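Local atomic coordinates of probable Ni/Fe-hydrogenase 1 B-type cytochrome subunit (Escherichia coli K-12, PDB entry 6G94), a protein that probably works as a membrane b-type cytochrome that binds haem and carries electrons for hydrogenase 1. Residues R19-L24 and T71-M76; V31-G36 and L186-I191; L61-A66 and S182-G187; F148-E153 and M178-W183. One frame throughout, in Å; residues are numbered along the deposited sequence.

Overall arrangement
From the N terminus, helix 20-40 supplies first residues 19-24 and then 31-36. Interaction 1 closes the first loop, bringing helix 55-83 back against the start of helix 20-40. Interaction 2 from helix 20-40 and interaction 3 from helix 55-83 reach across to helix 177-203, sharing Leu186 and Gly187, and each crosses interaction 1. Interaction 4 joins the end of helix 130-151 to the start of helix 177-203, nested inside the loop of interaction 2; it shares Ser182 and Trp183 with interaction 3. Interactions 2, 3 and 4 gather round the haem. The centres of interactions 1 and 4 are about 23 Å apart, yet Thr71 touches both the haem and Phe148.

Interaction 1. Residues R19-L24 and T71-M76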
# COMPACT_ATOMS: atom_id res chain seq x y z
N ARG I 19 37.07 10.74 -44.79
CA ARG I 19 36.09 11.50 -44.02
C ARG I 19 35.16 10.58 -43.20
O ARG I 19 34.34 11.05 -42.43
CB ARG I 19 35.30 12.44 -44.94
N ILE I 20 35.26 9.28 -43.40
CA ILE I 20 34.48 8.35 -42.61
C ILE I 20 35.03 8.42 -41.20
O ILE I 20 34.29 8.55 -40.23
CB ILE I 20 34.61 6.92 -43.16
CG1 ILE I 20 33.93 6.82 -44.53
CG2 ILE I 20 34.02 5.91 -42.19
CD1 ILE I 20 32.61 6.06 -44.55
N TRP I 21 36.35 8.39 -41.11
CA TRP I 21 37.04 8.38 -39.84
C TRP I 21 37.03 9.73 -39.10
O TRP I 21 37.84 9.96 -38.23
CB TRP I 21 38.44 7.82 -40.04
CG TRP I 21 38.42 6.56 -40.88
CD1 TRP I 21 38.48 6.49 -42.23
CD2 TRP I 21 38.28 5.19 -40.43
NE1 TRP I 21 38.41 5.20 -42.65
CE2 TRP I 21 38.30 4.38 -41.56
CE3 TRP I 21 38.17 4.59 -39.17
CZ2 TRP I 21 38.19 2.98 -41.49
CZ3 TRP I 21 38.06 3.19 -39.10
CH2 TRP I 21 38.07 2.41 -40.25
N HIS I 22 36.09 10.60 -39.46
CA HIS I 22 35.89 11.88 -38.78
C HIS I 22 34.44 11.89 -38.35
O HIS I 22 34.12 12.29 -37.23
CB HIS I 22 36.21 13.10 -39.69
CG HIS I 22 35.61 14.41 -39.23
ND1 HIS I 22 36.22 15.24 -38.30
CD2 HIS I 22 34.46 15.03 -39.58
CE1 HIS I 22 35.46 16.30 -38.09
NE2 HIS I 22 34.39 16.20 -38.85
N TRP I 23 33.57 11.44 -39.25
CA TRP I 23 32.14 11.40 -38.98
C TRP I 23 31.85 10.33 -37.99
O TRP I 23 30.83 10.35 -37.33
CB TRP I 23 31.33 11.15 -40.26
CG TRP I 23 31.33 12.31 -41.15
CD1 TRP I 23 31.71 12.32 -42.45
CD2 TRP I 23 30.95 13.66 -40.82
NE1 TRP I 23 31.60 13.59 -42.96
CE2 TRP I 23 31.14 14.44 -41.98
CE3 TRP I 23 30.47 14.29 -39.65
CZ2 TRP I 23 30.86 15.83 -42.02
CZ3 TRP I 23 30.20 15.67 -39.68
CH2 TRP I 23 30.40 16.42 -40.86
N LEU I 24 32.77 9.39 -37.89
CA LEU I 24 32.68 8.38 -36.87
C LEU I 24 32.91 9.02 -35.50
O LEU I 24 32.00 9.06 -34.67
CB LEU I 24 33.67 7.25 -37.16
CG LEU I 24 33.23 5.92 -36.54
CD1 LEU I 24 31.78 5.58 -36.88
CD2 LEU I 24 34.17 4.82 -36.99
N THR I 71 38.14 5.41 -29.02
CA THR I 71 39.56 5.28 -28.66
C THR I 71 40.40 4.75 -29.82
O THR I 71 41.49 5.26 -30.09
CB THR I 71 39.75 4.38 -27.43
OG1 THR I 71 39.06 4.95 -26.32
CG2 THR I 71 41.21 4.27 -27.05
N VAL I 72 39.91 3.70 -30.47
CA VAL I 72 40.60 3.08 -31.60
C VAL I 72 40.77 4.09 -32.74
O VAL I 72 41.90 4.35 -33.19
CB VAL I 72 39.86 1.79 -32.06
CG1 VAL I 72 40.20 1.43 -33.49
CG2 VAL I 72 40.21 0.63 -31.14
N VAL I 73 39.66 4.66 -33.19
CA VAL I 73 39.67 5.62 -34.28
C VAL I 73 40.58 6.79 -33.97
O VAL I 73 41.42 7.13 -34.78
CB VAL I 73 38.24 6.09 -34.64
CG1 VAL I 73 38.27 7.20 -35.68
CG2 VAL I 73 37.43 4.91 -35.17
N LEU I 74 40.42 7.40 -32.79
CA LEU I 74 41.25 8.53 -32.34
C LEU I 74 42.74 8.22 -32.42
O LEU I 74 43.51 9.06 -32.87
CB LEU I 74 40.86 8.92 -30.92
CG LEU I 74 41.28 10.22 -30.20
CD1 LEU I 74 42.56 10.03 -29.40
CD2 LEU I 74 41.36 11.39 -31.17
N LEU I 75 43.15 7.04 -31.98
CA LEU I 75 44.56 6.71 -31.93
C LEU I 75 45.17 6.40 -33.25
O LEU I 75 46.34 6.68 -33.44
CB LEU I 75 44.85 5.56 -30.97
CG LEU I 75 44.81 5.98 -29.51
CD1 LEU I 75 44.37 4.79 -28.67
CD2 LEU I 75 46.16 6.53 -29.05
N MET I 76 44.42 5.80 -34.15
CA MET I 76 44.93 5.61 -35.50
C MET I 76 44.98 6.99 -36.22
O MET I 76 45.98 7.34 -36.83
CB MET I 76 44.16 4.52 -36.26
CG MET I 76 42.70 4.83 -36.58
SD MET I 76 41.91 3.78 -37.83
CE MET I 76 41.28 4.98 -39.01
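Met76 brings its sulfur obliquely to the Trp21 indole, with Val73 at the ring edge. The sulfur SD of Met76 stands 4.5 Å from the centroid of the six-membered ring of Trp21, 31° off the ring normal, a Met-aromatic contact. The terminal methyl is modelled doubtfully close to the ring, so its exact height means little. Val73 CG2 lies 4.1 Å from Trp21 CE3. That methyl has a second neighbour: Leu24 CD2 packs 3.7 Å from Val73 CG2, the two side chains meeting roughly at right angles. Trp21 and Leu24, three residues apart, thus both pack on one methyl of Val73. Met76 gets to the indole with CG wedged between backbone N and carbonyl carbon (chi1 67°) and a bend at its last torsion. Behind this layer, Leu74 turns to helix 130-151. The axes of the two short helical segments approach to 10.1 Å, at 135° between their N-to-C directions: apolar packing between successive helices of a haem-binding transmembrane bundle.

Interaction 2. Residues V31-G36 and L186-I191; sequences VLMVTG and LGMWLI. With HEM (protoporphyrin IX containing Fe), chain B.
A side-chain methyl set against a main-chain carbonyl marks this contact: CE of Met188 lies 3.5 Å from the O of Met33. The two helices belong to the transmembrane bundle of a b-type cytochrome (prokaryotic cytochrome b561 family), and their CA atoms come within 6.6 Å at this pair. Met188 holds CG anti to its backbone N (chi1 177°) and then bends at chi2, which sends its methyl across to Met33 while CG stays 3.6 Å from the porphyrin methyl CMB. Met33 meets that same methyl from the other helix, so two methionines share one haem substituent. Beyond them, Met33 SD touches Ile191 CG2 more loosely. On helix 130-151, Met143 meets both Met188 and Ile191, and Met139 meets Ile191. Gly36 has no side chain, and the first carbon of a haem propionate, CAA, comes 3.0 Å from Gly36 O. One turn earlier Leu32 packs on pyrrole ring B, with CB 3.7 Å from haem C3B and CD2 3.7 Å from haem C4B.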
# COMPACT_ATOMS: atom_id res chain seq x y z
N VAL I 31 27.69 10.59 -28.77
CA VAL I 31 27.11 9.52 -28.00
C VAL I 31 27.75 9.48 -26.61
O VAL I 31 27.05 9.34 -25.60
CB VAL I 31 27.22 8.15 -28.73
CG1 VAL I 31 26.93 7.00 -27.79
CG2 VAL I 31 26.26 8.10 -29.91
N LEU I 32 29.07 9.64 -26.57
CA LEU I 32 29.80 9.65 -25.31
C LEU I 32 29.39 10.82 -24.42
O LEU I 32 29.49 10.74 -23.20
CB LEU I 32 31.30 9.68 -25.56
CG LEU I 32 31.94 8.35 -25.95
CD1 LEU I 32 33.21 8.60 -26.74
CD2 LEU I 32 32.24 7.49 -24.74
N MET I 33 28.92 11.91 -25.04
CA MET I 33 28.45 13.10 -24.34
C MET I 33 27.03 12.89 -23.82
O MET I 33 26.82 12.86 -22.62
CB MET I 33 28.49 14.32 -25.26
CG MET I 33 29.89 14.84 -25.53
SD MET I 33 30.00 16.49 -26.29
CE MET I 33 28.60 16.51 -27.41
N VAL I 34 26.07 12.72 -24.73
CA VAL I 34 24.70 12.40 -24.33
C VAL I 34 24.59 11.26 -23.29
O VAL I 34 23.79 11.37 -22.35
CB VAL I 34 23.84 12.08 -25.56
CG1 VAL I 34 22.41 11.76 -25.14
CG2 VAL I 34 23.83 13.25 -26.51
N THR I 35 25.39 10.20 -23.42
CA THR I 35 25.33 9.08 -22.47
C THR I 35 26.04 9.41 -21.17
O THR I 35 25.47 9.23 -20.09
CB THR I 35 25.88 7.71 -22.98
OG1 THR I 35 27.26 7.83 -23.35
CG2 THR I 35 25.09 7.20 -24.15
N GLY I 36 27.27 9.90 -21.28
CA GLY I 36 28.06 10.25 -20.10
C GLY I 36 27.39 11.31 -19.22
O GLY I 36 27.51 11.29 -17.99
N LEU I 186 34.23 16.95 -16.13
CA LEU I 186 34.68 18.29 -16.49
C LEU I 186 35.18 18.30 -17.94
O LEU I 186 34.82 19.18 -18.71
CB LEU I 186 35.77 18.79 -15.54
CG LEU I 186 36.38 20.16 -15.84
CD1 LEU I 186 35.33 21.28 -15.75
CD2 LEU I 186 37.57 20.44 -14.95
N GLY I 187 35.98 17.30 -18.29
CA GLY I 187 36.54 17.14 -19.62
C GLY I 187 35.45 17.18 -20.66
O GLY I 187 35.59 17.82 -21.68
N MET I 188 34.35 16.52 -20.38
CA MET I 188 33.20 16.53 -21.25
C MET I 188 32.62 17.91 -21.49
O MET I 188 32.16 18.20 -22.58
CB MET I 188 32.15 15.62 -20.66
CG MET I 188 30.86 15.57 -21.43
SD MET I 188 29.55 16.22 -20.43
CE MET I 188 28.19 15.89 -21.52
N TRP I 189 32.62 18.77 -20.48
CA TRP I 189 32.13 20.12 -20.65
C TRP I 189 33.11 20.96 -21.47
O TRP I 189 32.71 21.80 -22.25
CB TRP I 189 31.98 20.77 -19.31
CG TRP I 189 30.86 20.33 -18.56
CD1 TRP I 189 30.88 19.85 -17.31
CD2 TRP I 189 29.50 20.37 -18.96
NE1 TRP I 189 29.62 19.57 -16.89
CE2 TRP I 189 28.75 19.88 -17.88
CE3 TRP I 189 28.84 20.77 -20.12
CZ2 TRP I 189 27.37 19.76 -17.93
CZ3 TRP I 189 27.47 20.65 -20.18
CH2 TRP I 189 26.74 20.15 -19.09
N LEU I 190 34.40 20.72 -21.26
CA LEU I 190 35.46 21.44 -21.95
C LEU I 190 35.47 21.14 -23.43
O LEU I 190 35.56 22.05 -24.26
CB LEU I 190 36.82 21.14 -21.33
CG LEU I 190 36.93 21.55 -19.85
CD1 LEU I 190 38.32 21.25 -19.30
CD2 LEU I 190 36.56 23.01 -19.61
N ILE I 191 35.41 19.86 -23.77
CA ILE I 191 35.17 19.43 -25.14
C ILE I 191 33.95 20.14 -25.75
O ILE I 191 34.04 20.67 -26.86
CB ILE I 191 35.05 17.88 -25.21
CG1 ILE I 191 36.45 17.26 -25.17
CG2 ILE I 191 34.26 17.42 -26.43
CD1 ILE I 191 36.43 15.83 -24.71
CHA HEM B . 31.40 8.28 -17.39
CHB HEM B . 31.61 11.40 -21.00
CHC HEM B . 35.23 8.90 -22.95
CHD HEM B . 34.58 5.47 -19.65
C1A HEM B . 31.26 9.39 -18.17
C2A HEM B . 30.61 10.54 -17.72
C3A HEM B . 30.67 11.43 -18.73
C4A HEM B . 31.34 10.82 -19.79
CMA HEM B . 30.09 12.82 -18.69
CAA HEM B . 29.94 10.74 -16.38
CBA HEM B . 30.91 11.13 -15.28
CGA HEM B . 30.17 11.31 -14.00
O1A HEM B . 29.36 12.23 -13.80
O2A HEM B . 30.37 10.52 -13.08
C1B HEM B . 32.65 10.99 -21.84
C2B HEM B . 33.08 11.73 -22.98
C3B HEM B . 34.11 11.03 -23.51
C4B HEM B . 34.27 9.85 -22.68
CMB HEM B . 32.50 13.04 -23.47
CAB HEM B . 34.95 11.31 -24.68
CBB HEM B . 34.65 12.26 -25.54
C1C HEM B . 35.33 7.71 -22.25
C2C HEM B . 36.15 6.64 -22.60
C3C HEM B . 35.97 5.67 -21.66
C4C HEM B . 35.03 6.16 -20.73
CMC HEM B . 37.10 6.56 -23.78
CAC HEM B . 36.65 4.36 -21.64
CBC HEM B . 35.96 3.24 -21.68
C1D HEM B . 33.68 6.02 -18.75
C2D HEM B . 33.34 5.30 -17.53
C3D HEM B . 32.44 6.08 -16.89
C4D HEM B . 32.26 7.27 -17.74
CMD HEM B . 33.91 3.96 -17.14
CAD HEM B . 31.73 5.85 -15.56
CBD HEM B . 30.99 4.52 -15.52
CGD HEM B . 30.19 4.27 -14.27
O1D HEM B . 30.74 3.99 -13.19
O2D HEM B . 28.96 4.34 -14.29
NA HEM B . 31.74 9.57 -19.43
NB HEM B . 33.38 9.88 -21.70
NC HEM B . 34.62 7.37 -21.15
ND HEM B . 33.03 7.18 -18.84
FE HEM B . 33.15 8.45 -20.18

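Interaction 3. Residues L61-A66 and S182-G187; sequences LIHFSA and SWHRLG. With HEM (protoporphyrin IX containing Fe), chain B.
The haem iron is gripped from opposite faces of the porphyrin, by His63 NE2 at 2.1 Å and His184 NE2 at 2.2 Å. This bis-histidine ligation, characteristic of b-type cytochromes, carries the contact: the two helices stand 13.1 Å apart at their histidine CA atoms, and the haem lies between them. Both imidazoles extend from their helices in the same way, CG anti to the backbone N with chi1 -167°. The line from His63 NE2 through the iron to His184 NE2 is bent modestly, to about 165°, and the ring planes are turned roughly 77° against each other. A second shell fixes their rotation, for ND1 of His63 is hydrogen-bonded to Thr35 OG1 and ND1 of His184 to Thr146 OG1. With both axial positions filled by protein, the iron is six-coordinate, as suits electron transfer. Next to His184, Arg185 bends at chi3 and gives haem propionate O1A a weak hydrogen bond from NE, 3.1 Å long; its NH2 forms a salt bridge with an acidic side chain of another protein chain. On the other helix, Phe64 follows His63 and sets CE1 3.5 Å from the haem methyl CMD.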
# COMPACT_ATOMS: atom_id res chain seq x y z
N LEU I 61 26.52 0.84 -21.21
CA LEU I 61 27.07 -0.14 -22.14
C LEU I 61 27.40 0.58 -23.43
O LEU I 61 28.51 0.42 -23.96
CB LEU I 61 26.07 -1.26 -22.40
CG LEU I 61 26.37 -2.33 -23.46
CD1 LEU I 61 25.94 -3.70 -22.96
CD2 LEU I 61 25.67 -2.03 -24.78
N ILE I 62 26.43 1.35 -23.94
CA ILE I 62 26.60 2.16 -25.13
C ILE I 62 27.77 3.11 -24.92
O ILE I 62 28.55 3.32 -25.83
CB ILE I 62 25.30 2.92 -25.44
CG1 ILE I 62 24.20 1.94 -25.82
CG2 ILE I 62 25.52 3.89 -26.59
CD1 ILE I 62 22.84 2.56 -26.00
N HIS I 63 27.92 3.64 -23.71
CA HIS I 63 29.03 4.52 -23.38
C HIS I 63 30.37 3.81 -23.48
O HIS I 63 31.26 4.26 -24.18
CB HIS I 63 28.84 5.13 -22.00
CG HIS I 63 29.77 6.28 -21.71
ND1 HIS I 63 29.51 7.57 -22.12
CD2 HIS I 63 30.95 6.32 -21.05
CE1 HIS I 63 30.50 8.35 -21.73
NE2 HIS I 63 31.38 7.63 -21.08
N PHE I 64 30.53 2.69 -22.80
CA PHE I 64 31.85 2.03 -22.73
C PHE I 64 32.34 1.58 -24.10
O PHE I 64 33.55 1.59 -24.37
CB PHE I 64 31.82 0.84 -21.77
CG PHE I 64 31.29 1.16 -20.40
CD1 PHE I 64 31.41 2.44 -19.87
CD2 PHE I 64 30.68 0.18 -19.64
CE1 PHE I 64 30.92 2.75 -18.62
CE2 PHE I 64 30.18 0.47 -18.37
CZ PHE I 64 30.30 1.75 -17.86
N SER I 65 31.40 1.20 -24.95
CA SER I 65 31.73 0.56 -26.21
C SER I 65 31.85 1.64 -27.30
O SER I 65 32.65 1.49 -28.24
CB SER I 65 30.75 -0.58 -26.54
OG SER I 65 29.45 -0.11 -26.80
N ALA I 66 31.12 2.74 -27.15
CA ALA I 66 31.39 3.96 -27.93
C ALA I 66 32.77 4.50 -27.59
O ALA I 66 33.48 5.01 -28.44
CB ALA I 66 30.32 5.02 -27.71
N SER I 182 34.97 13.19 -11.50
CA SER I 182 34.71 14.63 -11.53
C SER I 182 35.49 15.27 -12.65
O SER I 182 34.92 15.99 -13.45
CB SER I 182 35.03 15.26 -10.17
OG SER I 182 33.93 15.12 -9.28
N TRP I 183 36.79 14.98 -12.72
CA TRP I 183 37.64 15.46 -13.80
C TRP I 183 37.21 14.92 -15.17
O TRP I 183 37.32 15.63 -16.16
CB TRP I 183 39.09 15.10 -13.53
CG TRP I 183 39.73 15.98 -12.50
CD1 TRP I 183 40.00 15.65 -11.22
CD2 TRP I 183 40.18 17.34 -12.67
NE1 TRP I 183 40.61 16.70 -10.58
CE2 TRP I 183 40.72 17.76 -11.44
CE3 TRP I 183 40.18 18.23 -13.75
CZ2 TRP I 183 41.27 19.04 -11.25
CZ3 TRP I 183 40.72 19.50 -13.56
CH2 TRP I 183 41.26 19.89 -12.31
N HIS I 184 36.74 13.68 -15.21
CA HIS I 184 36.14 13.09 -16.41
C HIS I 184 34.91 13.88 -16.84
O HIS I 184 34.78 14.21 -18.01
CB HIS I 184 35.79 11.61 -16.20
CG HIS I 184 35.48 10.85 -17.46
ND1 HIS I 184 36.45 10.45 -18.36
CD2 HIS I 184 34.30 10.37 -17.94
CE1 HIS I 184 35.88 9.78 -19.34
NE2 HIS I 184 34.58 9.70 -19.11
N ARG I 185 34.02 14.20 -15.91
CA ARG I 185 32.82 14.96 -16.25
C ARG I 185 33.17 16.38 -16.71
O ARG I 185 32.51 16.95 -17.58
CB ARG I 185 31.82 15.00 -15.08
CG ARG I 185 30.67 15.98 -15.29
CD ARG I 185 29.50 15.73 -14.37
NE ARG I 185 28.49 14.93 -15.05
CZ ARG I 185 27.32 15.40 -15.45
NH1 ARG I 185 26.47 14.60 -16.07
NH2 ARG I 185 26.99 16.66 -15.25
N LEU I 186 34.23 16.95 -16.13
CA LEU I 186 34.68 18.29 -16.49
C LEU I 186 35.18 18.30 -17.94
O LEU I 186 34.82 19.18 -18.71
CB LEU I 186 35.77 18.79 -15.54
CG LEU I 186 36.38 20.16 -15.84
CD1 LEU I 186 35.33 21.28 -15.75
CD2 LEU I 186 37.57 20.44 -14.95
N GLY I 187 35.98 17.30 -18.29
CA GLY I 187 36.54 17.14 -19.62
C GLY I 187 35.45 17.18 -20.66
O GLY I 187 35.59 17.82 -21.68
CHA HEM B . 31.40 8.28 -17.39
CHB HEM B . 31.61 11.40 -21.00
CHC HEM B . 35.23 8.90 -22.95
CHD HEM B . 34.58 5.47 -19.65
C1A HEM B . 31.26 9.39 -18.17
C2A HEM B . 30.61 10.54 -17.72
C3A HEM B . 30.67 11.43 -18.73
C4A HEM B . 31.34 10.82 -19.79
CMA HEM B . 30.09 12.82 -18.69
CAA HEM B . 29.94 10.74 -16.38
CBA HEM B . 30.91 11.13 -15.28
CGA HEM B . 30.17 11.31 -14.00
O1A HEM B . 29.36 12.23 -13.80
O2A HEM B . 30.37 10.52 -13.08
C1B HEM B . 32.65 10.99 -21.84
C2B HEM B . 33.08 11.73 -22.98
C3B HEM B . 34.11 11.03 -23.51
C4B HEM B . 34.27 9.85 -22.68
CMB HEM B . 32.50 13.04 -23.47
CAB HEM B . 34.95 11.31 -24.68
CBB HEM B . 34.65 12.26 -25.54
C1C HEM B . 35.33 7.71 -22.25
C2C HEM B . 36.15 6.64 -22.60
C3C HEM B . 35.97 5.67 -21.66
C4C HEM B . 35.03 6.16 -20.73
CMC HEM B . 37.10 6.56 -23.78
CAC HEM B . 36.65 4.36 -21.64
CBC HEM B . 35.96 3.24 -21.68
C1D HEM B . 33.68 6.02 -18.75
C2D HEM B . 33.34 5.30 -17.53
C3D HEM B . 32.44 6.08 -16.89
C4D HEM B . 32.26 7.27 -17.74
CMD HEM B . 33.91 3.96 -17.14
CAD HEM B . 31.73 5.85 -15.56
CBD HEM B . 30.99 4.52 -15.52
CGD HEM B . 30.19 4.27 -14.27
O1D HEM B . 30.74 3.99 -13.19
O2D HEM B . 28.96 4.34 -14.29
NA HEM B . 31.74 9.57 -19.43
NB HEM B . 33.38 9.88 -21.70
NC HEM B . 34.62 7.37 -21.15
ND HEM B . 33.03 7.18 -18.84
FE HEM B . 33.15 8.45 -20.18

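Interaction 4. Residues F148-E153 and M178-W183; sequences FALYSE and MDIHSW. With HEM (protoporphyrin IX containing Fe), chain B.
Ala149 sets its CB 4.5 Å from Ile180 CG2, a light touch, just past Phe148, whose ring has one face against haem vinyl carbon CAC. Leu150 does most of the work. Its CD2 reaches Ile180 CG2 at 3.7 Å, the two side chains lying alongside and running opposite ways, and also comes 3.5 Å from His181 CD2. The other branch, CD1, sits over the imidazole face in a CH-pi contact, 4.0 Å from the centroid of His181 and 15° off its normal. Two helices of the membrane bundle thus close over one side of the haem near its propionates, in a region predicted to lie toward the periplasm. Although its CB does not aim at the other helix, His181 brings its ring there; with one face against Leu150, the ring edge offers ND1 in its own plane to propionate O2A, a nearly straight hydrogen bond of 2.7 Å and 174°. Leu150 CB packs on the porphyrin methyl CMD, at 3.5 Å. Tyr151 comes next: its backbone N lies 3.5 Å from haem CMD, its ring meets Phe64 edge-to-face, and its OH is hydrogen-bonded to an acidic side chain of another protein chain.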
# COMPACT_ATOMS: atom_id res chain seq x y z
N PHE I 148 39.21 5.19 -19.06
CA PHE I 148 39.65 3.80 -18.94
C PHE I 148 40.10 3.44 -17.55
O PHE I 148 40.04 2.27 -17.16
CB PHE I 148 40.76 3.48 -19.94
CG PHE I 148 40.26 2.92 -21.22
CD1 PHE I 148 39.78 1.63 -21.28
CD2 PHE I 148 40.20 3.70 -22.35
CE1 PHE I 148 39.27 1.11 -22.45
CE2 PHE I 148 39.71 3.19 -23.54
CZ PHE I 148 39.24 1.89 -23.58
N ALA I 149 40.56 4.43 -16.80
CA ALA I 149 40.97 4.20 -15.42
C ALA I 149 39.74 3.76 -14.65
O ALA I 149 39.83 2.92 -13.78
CB ALA I 149 41.58 5.44 -14.80
N LEU I 150 38.59 4.34 -14.98
CA LEU I 150 37.33 3.94 -14.39
C LEU I 150 36.84 2.58 -14.85
O LEU I 150 36.41 1.77 -14.05
CB LEU I 150 36.26 4.96 -14.70
CG LEU I 150 36.44 6.33 -14.10
CD1 LEU I 150 35.34 7.25 -14.61
CD2 LEU I 150 36.45 6.23 -12.59
N TYR I 151 36.89 2.34 -16.15
CA TYR I 151 36.42 1.11 -16.76
C TYR I 151 37.23 -0.16 -16.40
O TYR I 151 36.67 -1.21 -16.17
CB TYR I 151 36.31 1.31 -18.28
CG TYR I 151 35.83 0.11 -19.03
CD1 TYR I 151 36.72 -0.87 -19.44
CD2 TYR I 151 34.49 -0.06 -19.34
CE1 TYR I 151 36.30 -1.99 -20.13
CE2 TYR I 151 34.06 -1.18 -20.04
CZ TYR I 151 34.96 -2.14 -20.43
OH TYR I 151 34.57 -3.25 -21.11
N SER I 152 38.55 -0.03 -16.37
CA SER I 152 39.45 -1.14 -16.10
C SER I 152 39.63 -1.42 -14.61
O SER I 152 40.39 -2.31 -14.23
CB SER I 152 40.81 -0.85 -16.72
N GLU I 153 38.93 -0.66 -13.78
CA GLU I 153 39.10 -0.73 -12.34
C GLU I 153 38.87 -2.10 -11.70
O GLU I 153 39.84 -2.68 -11.18
CB GLU I 153 38.19 0.30 -11.65
N MET I 178 36.57 9.06 -6.96
CA MET I 178 35.48 9.99 -7.19
C MET I 178 35.97 11.20 -7.98
O MET I 178 35.23 11.79 -8.77
CB MET I 178 34.86 10.44 -5.87
CG MET I 178 33.68 11.37 -6.06
SD MET I 178 32.35 10.53 -6.92
CE MET I 178 31.39 11.87 -7.60
N ASP I 179 37.23 11.56 -7.77
CA ASP I 179 37.82 12.69 -8.45
C ASP I 179 38.02 12.41 -9.94
O ASP I 179 37.83 13.30 -10.78
CB ASP I 179 39.12 13.09 -7.76
CG ASP I 179 38.88 13.82 -6.45
OD1 ASP I 179 37.95 14.66 -6.36
OD2 ASP I 179 39.63 13.55 -5.50
N ILE I 180 38.40 11.18 -10.25
CA ILE I 180 38.44 10.69 -11.62
C ILE I 180 37.11 10.96 -12.31
O ILE I 180 37.08 11.48 -13.40
CB ILE I 180 38.80 9.19 -11.68
CG1 ILE I 180 39.96 8.88 -10.73
CG2 ILE I 180 39.08 8.77 -13.12
CD1 ILE I 180 40.46 7.45 -10.75
N HIS I 181 36.01 10.65 -11.63
CA HIS I 181 34.66 10.89 -12.14
C HIS I 181 34.42 12.36 -12.38
O HIS I 181 33.72 12.74 -13.33
CB HIS I 181 33.61 10.40 -11.15
CG HIS I 181 33.19 8.99 -11.37
ND1 HIS I 181 32.02 8.65 -12.02
CD2 HIS I 181 33.79 7.82 -11.05
CE1 HIS I 181 31.91 7.34 -12.08
NE2 HIS I 181 32.98 6.81 -11.50
N SER I 182 34.97 13.19 -11.50
CA SER I 182 34.71 14.63 -11.53
C SER I 182 35.49 15.27 -12.65
O SER I 182 34.92 15.99 -13.45
CB SER I 182 35.03 15.26 -10.17
OG SER I 182 33.93 15.12 -9.28
N TRP I 183 36.79 14.98 -12.72
CA TRP I 183 37.64 15.46 -13.80
C TRP I 183 37.21 14.92 -15.17
O TRP I 183 37.32 15.63 -16.16
CB TRP I 183 39.09 15.10 -13.53
CG TRP I 183 39.73 15.98 -12.50
CD1 TRP I 183 40.00 15.65 -11.22
CD2 TRP I 183 40.18 17.34 -12.67
NE1 TRP I 183 40.61 16.70 -10.58
CE2 TRP I 183 40.72 17.76 -11.44
CE3 TRP I 183 40.18 18.23 -13.75
CZ2 TRP I 183 41.27 19.04 -11.25
CZ3 TRP I 183 40.72 19.50 -13.56
CH2 TRP I 183 41.26 19.89 -12.31
CHA HEM B . 31.40 8.28 -17.39
CHB HEM B . 31.61 11.40 -21.00
CHC HEM B . 35.23 8.90 -22.95
CHD HEM B . 34.58 5.47 -19.65
C1A HEM B . 31.26 9.39 -18.17
C2A HEM B . 30.61 10.54 -17.72
C3A HEM B . 30.67 11.43 -18.73
C4A HEM B . 31.34 10.82 -19.79
CMA HEM B . 30.09 12.82 -18.69
CAA HEM B . 29.94 10.74 -16.38
CBA HEM B . 30.91 11.13 -15.28
CGA HEM B . 30.17 11.31 -14.00
O1A HEM B . 29.36 12.23 -13.80
O2A HEM B . 30.37 10.52 -13.08
C1B HEM B . 32.65 10.99 -21.84
C2B HEM B . 33.08 11.73 -22.98
C3B HEM B . 34.11 11.03 -23.51
C4B HEM B . 34.27 9.85 -22.68
CMB HEM B . 32.50 13.04 -23.47
CAB HEM B . 34.95 11.31 -24.68
CBB HEM B . 34.65 12.26 -25.54
C1C HEM B . 35.33 7.71 -22.25
C2C HEM B . 36.15 6.64 -22.60
C3C HEM B . 35.97 5.67 -21.66
C4C HEM B . 35.03 6.16 -20.73
CMC HEM B . 37.10 6.56 -23.78
CAC HEM B . 36.65 4.36 -21.64
CBC HEM B . 35.96 3.24 -21.68
C1D HEM B . 33.68 6.02 -18.75
C2D HEM B . 33.34 5.30 -17.53
C3D HEM B . 32.44 6.08 -16.89
C4D HEM B . 32.26 7.27 -17.74
CMD HEM B . 33.91 3.96 -17.14
CAD HEM B . 31.73 5.85 -15.56
CBD HEM B . 30.99 4.52 -15.52
CGD HEM B . 30.19 4.27 -14.27
O1D HEM B . 30.74 3.99 -13.19
O2D HEM B . 28.96 4.34 -14.29
NA HEM B . 31.74 9.57 -19.43
NB HEM B . 33.38 9.88 -21.70
NC HEM B . 34.62 7.37 -21.15
ND HEM B . 33.03 7.18 -18.84
FE HEM B . 33.15 8.45 -20.18